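TonB-dependent siderophore receptor (Pseudomonas aeruginosa 39016, PDB 5NEC) probably takes up iron-siderophore complexes, and siderophore-drug conjugates, across the outer membrane by TonB-dependent transport. Local coordinates at residues G350-Y353 with K358-F361; T646-I649 with T653-G656. One frame throughout, in Å; residues are numbered along the deposited sequence.

Contact 1 (G350-Y353 with K358-F361)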
loop_
_atom_site.group_PDB
_atom_site.type_symbol
_atom_site.label_atom_id
_atom_site.label_comp_id
_atom_site.label_asym_id
_atom_site.label_seq_id
_atom_site.Cartn_x
_atom_site.Cartn_y
_atom_site.Cartn_z
ATOM N N GLY A 350 -15.546 18.068 -16.760
ATOM C CA GLY A 350 -15.627 18.232 -18.213
ATOM C C GLY A 350 -14.861 19.445 -18.684
ATOM O O GLY A 350 -13.734 19.667 -18.230
ATOM N N GLU A 351 -15.468 20.225 -19.591
ATOM C CA GLU A 351 -14.775 21.337 -20.276
ATOM C C GLU A 351 -15.589 22.599 -20.402
ATOM O O GLU A 351 -16.797 22.540 -20.581
ATOM C CB GLU A 351 -14.390 20.946 -21.708
ATOM C CG GLU A 351 -13.409 19.793 -21.835
ATOM C CD GLU A 351 -14.075 18.431 -21.755
ATOM O OE1 GLU A 351 -15.202 18.303 -22.285
ATOM O OE2 GLU A 351 -13.480 17.492 -21.159
ATOM N N PHE A 352 -14.912 23.741 -20.349
ATOM C CA PHE A 352 -15.481 25.005 -20.822
ATOM C C PHE A 352 -14.384 25.884 -21.443
ATOM O O PHE A 352 -13.190 25.570 -21.324
ATOM C CB PHE A 352 -16.265 25.739 -19.713
ATOM C CG PHE A 352 -15.417 26.247 -18.573
ATOM C CD1 PHE A 352 -14.888 27.537 -18.588
ATOM C CD2 PHE A 352 -15.170 25.447 -17.464
ATOM C CE1 PHE A 352 -14.105 28.001 -17.532
ATOM C CE2 PHE A 352 -14.399 25.905 -16.402
ATOM C CZ PHE A 352 -13.861 27.185 -16.439
ATOM N N TYR A 353 -14.807 26.963 -22.098
ATOM C CA TYR A 353 -13.932 27.798 -22.925
ATOM C C TYR A 353 -14.020 29.208 -22.438
ATOM O O TYR A 353 -15.102 29.718 -22.238
ATOM C CB TYR A 353 -14.299 27.675 -24.446
ATOM C CG TYR A 353 -14.311 26.224 -24.823
ATOM C CD1 TYR A 353 -13.122 25.556 -25.053
ATOM C CD2 TYR A 353 -15.476 25.472 -24.763
ATOM C CE1 TYR A 353 -13.098 24.199 -25.310
ATOM C CE2 TYR A 353 -15.459 24.113 -25.021
ATOM C CZ TYR A 353 -14.261 23.484 -25.296
ATOM O OH TYR A 353 -14.194 22.141 -25.552
ATOM N N LYS A 358 -9.149 26.306 -23.532
ATOM C CA LYS A 358 -9.873 25.186 -22.984
ATOM C C LYS A 358 -9.592 25.100 -21.478
ATOM O O LYS A 358 -8.442 25.248 -21.042
ATOM C CB LYS A 358 -9.385 23.901 -23.639
ATOM C CG LYS A 358 -10.262 22.685 -23.381
ATOM C CD LYS A 358 -9.568 21.434 -23.859
ATOM C CE LYS A 358 -10.475 20.237 -23.724
ATOM N NZ LYS A 358 -9.789 18.999 -24.193
ATOM N N ASN A 359 -10.647 24.842 -20.702
ATOM C CA ASN A 359 -10.546 24.594 -19.278
ATOM C C ASN A 359 -11.078 23.183 -19.012
ATOM O O ASN A 359 -12.289 22.979 -19.034
ATOM C CB ASN A 359 -11.381 25.603 -18.503
ATOM C CG ASN A 359 -10.802 27.002 -18.533
ATOM O OD1 ASN A 359 -10.780 27.674 -19.588
ATOM N ND2 ASN A 359 -10.348 27.466 -17.385
ATOM N N SER A 360 -10.172 22.231 -18.772
ATOM C CA SER A 360 -10.543 20.889 -18.359
ATOM C C SER A 360 -10.570 20.857 -16.837
ATOM O O SER A 360 -9.529 21.018 -16.190
ATOM C CB SER A 360 -9.566 19.875 -18.921
ATOM O OG SER A 360 -9.669 19.897 -20.335
ATOM N N PHE A 361 -11.768 20.685 -16.270
ATOM C CA PHE A 361 -11.973 20.885 -14.845
ATOM C C PHE A 361 -12.629 19.683 -14.164
ATOM O O PHE A 361 -13.216 18.811 -14.811
ATOM C CB PHE A 361 -12.800 22.155 -14.592
ATOM C CG PHE A 361 -14.273 21.967 -14.768
ATOM C CD1 PHE A 361 -14.838 22.032 -16.030
ATOM C CD2 PHE A 361 -15.106 21.726 -13.678
ATOM C CE1 PHE A 361 -16.219 21.852 -16.209
ATOM C CE2 PHE A 361 -16.479 21.527 -13.855
ATOM C CZ PHE A 361 -17.032 21.598 -15.115
#

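Contact 2 (T646-I649 with T653-G656)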
loop_
_atom_site.group_PDB
_atom_site.type_symbol
_atom_site.label_atom_id
_atom_site.label_comp_id
_atom_site.label_asym_id
_atom_site.label_seq_id
_atom_site.Cartn_x
_atom_site.Cartn_y
_atom_site.Cartn_z
ATOM N N THR A 646 11.312 -7.503 -18.827
ATOM C CA THR A 646 11.005 -8.739 -19.547
ATOM C C THR A 646 11.512 -8.669 -20.975
ATOM O O THR A 646 11.578 -7.595 -21.577
ATOM C CB THR A 646 9.502 -9.054 -19.550
ATOM O OG1 THR A 646 8.766 -7.954 -20.092
ATOM C CG2 THR A 646 9.035 -9.353 -18.128
ATOM N N TYR A 647 11.885 -9.833 -21.498
ATOM C CA TYR A 647 12.385 -9.962 -22.859
ATOM C C TYR A 647 11.651 -11.102 -23.565
ATOM O O TYR A 647 11.636 -12.225 -23.058
ATOM C CB TYR A 647 13.894 -10.219 -22.856
ATOM C CG TYR A 647 14.516 -10.023 -24.217
ATOM C CD1 TYR A 647 14.784 -8.734 -24.694
ATOM C CD2 TYR A 647 14.818 -11.117 -25.041
ATOM C CE1 TYR A 647 15.359 -8.544 -25.942
ATOM C CE2 TYR A 647 15.380 -10.935 -26.295
ATOM C CZ TYR A 647 15.648 -9.648 -26.739
ATOM O OH TYR A 647 16.205 -9.442 -27.977
ATOM N N ASP A 648 11.029 -10.800 -24.712
ATOM C CA ASP A 648 10.387 -11.806 -25.583
ATOM C C ASP A 648 11.463 -12.562 -26.386
ATOM O O ASP A 648 11.674 -12.313 -27.567
ATOM C CB ASP A 648 9.335 -11.145 -26.500
ATOM C CG ASP A 648 8.129 -10.553 -25.710
ATOM O OD1 ASP A 648 8.089 -10.656 -24.471
ATOM O OD2 ASP A 648 7.197 -9.988 -26.325
ATOM N N ILE A 649 12.144 -13.481 -25.706
ATOM C CA ILE A 649 13.343 -14.163 -26.221
ATOM C C ILE A 649 13.056 -15.130 -27.392
ATOM O O ILE A 649 13.890 -15.282 -28.283
ATOM C CB ILE A 649 14.110 -14.886 -25.072
ATOM C CG1 ILE A 649 15.522 -15.283 -25.518
ATOM C CG2 ILE A 649 13.357 -16.117 -24.565
ATOM C CD1 ILE A 649 16.373 -15.885 -24.417
ATOM N N THR A 653 7.513 -17.327 -25.707
ATOM C CA THR A 653 8.339 -17.390 -24.516
ATOM C C THR A 653 8.838 -16.022 -24.121
ATOM O O THR A 653 9.361 -15.277 -24.955
ATOM C CB THR A 653 9.561 -18.300 -24.700
ATOM O OG1 THR A 653 9.126 -19.601 -25.081
ATOM C CG2 THR A 653 10.381 -18.405 -23.417
ATOM N N THR A 654 8.688 -15.718 -22.831
ATOM C CA THR A 654 9.205 -14.502 -22.235
ATOM C C THR A 654 10.052 -14.911 -21.034
ATOM O O THR A 654 9.679 -15.818 -20.296
ATOM C CB THR A 654 8.054 -13.567 -21.767
ATOM O OG1 THR A 654 7.103 -13.404 -22.824
ATOM C CG2 THR A 654 8.577 -12.191 -21.379
ATOM N N ILE A 655 11.212 -14.277 -20.878
ATOM C CA ILE A 655 11.984 -14.358 -19.649
ATOM C C ILE A 655 12.081 -12.971 -19.069
ATOM O O ILE A 655 11.904 -11.977 -19.774
ATOM C CB ILE A 655 13.407 -14.948 -19.845
ATOM C CG1 ILE A 655 14.282 -14.100 -20.779
ATOM C CG2 ILE A 655 13.327 -16.372 -20.370
ATOM C CD1 ILE A 655 15.763 -14.423 -20.632
ATOM N N GLY A 656 12.372 -12.908 -17.776
ATOM C CA GLY A 656 12.468 -11.632 -17.085
ATOM C C GLY A 656 13.074 -11.709 -15.709
ATOM O O GLY A 656 13.273 -12.791 -15.157
#

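Contact 1 (G350-Y353 with K358-F361)
Asn359 lies over one face of the Phe352 ring, its CB 3.6 Å from the ring centroid in a CH-pi contact. The amide of Asn359 stacks over the same face, its plane 14° from that of the ring, and brings ND2 to 3.6 Å from Phe352 CZ. With chi1 at 67°, Phe352 CG sits between the backbone N and the carbonyl carbon, and the ring leans across the cross-strand partner. At the ring's edge, Phe361 CD1 comes to 3.7 Å from Phe352 CD2, the two rings meeting obliquely with planes 59° apart. One face of the Phe361 ring is in turn taken by Gly350 N; at the backbone angles of Gly350 a CB would press on the carbonyl oxygen of the residue before. On the other face of the hairpin, Glu351 CG packs 3.5 Å from Lys358 CE; their opposite charges are near without touching, and may attract. Paired backbone bonds join Gly350 to Phe361 and Phe352 to Asn359. Asn359 ND2 is also hydrogen-bonded to Asp439. This is the turn end of the antiparallel hairpin 327-354/357-379; strand 426-444 lies beside 357-379, and on the other side Glu351 shares a backbone hydrogen bond with Ser295.

Contact 2 (T646-I649 with T653-G656)
Ile655 and Ile649, which bury the most surface here, meet through their terminal methyls, CD1 to CD1 at 4.1 Å, with the two chains crossing at a slant. Ile649 reaches its partner with an extended side chain: CG1 stands anti to the backbone N (chi1 -165°) and chi2 is also extended. Its CG2 branch turns to Thr653, two residues before Ile655, and lies 3.9 Å from Thr653 CG2. The backbone of Ile655 forms the hydrogen-bonded pair with Tyr647: Tyr647 N donates to Ile655 O at 2.8 Å, and Ile655 N returns one to Tyr647 O at 3.0 Å. Tyr647 O also receives a weak bond from Ile649 N, closing an inverse gamma turn centred on Asp648, so this carbonyl serves both the ladder and the bend as the strand nears its turn. Thr654, the third main contributor, works through both branches. Its CG2 packs 3.7 Å from Thr646 CB, while OG1 makes a weak hydrogen bond of 3.4 Å to Asp648 OD1, the two side chains running side by side. At the far end, Gly656 has no side chain and its CA comes within 4.1 Å of Thr646 CA. Thr646 OG1 and Tyr33 OH share a weak hydrogen bond, a link to the N-terminal part of the chain. The contact forms the turn end of the hairpin 639-650/653-666 in the barrel wall. Backbone hydrogen bonds extend it on both flanks, pairing Thr646 with Lys597 and Asp648 with Lys595 on one, and Thr654 with Ser686 and Gly656 with Met684 of strand 674-688 on the other.

In the fold
From the N terminus the chain first builds the plug region, then enters the barrel at strand 159-167. Contact 1 closes a tight loop where strand 327-354 turns back into 357-379. Many strands later, contact 2 closes one a residue shorter between 639-650 and 653-666, before the last strand, 724-733, pairs with the first. The two loops follow in series, neither nesting nor crossing, and their nearest atoms are about 33 Å apart. Each ties adjacent antiparallel strands of the barrel wall, and both short turns probably face the periplasm, as in other TonB-dependent receptors, where the longer loops are extracellular.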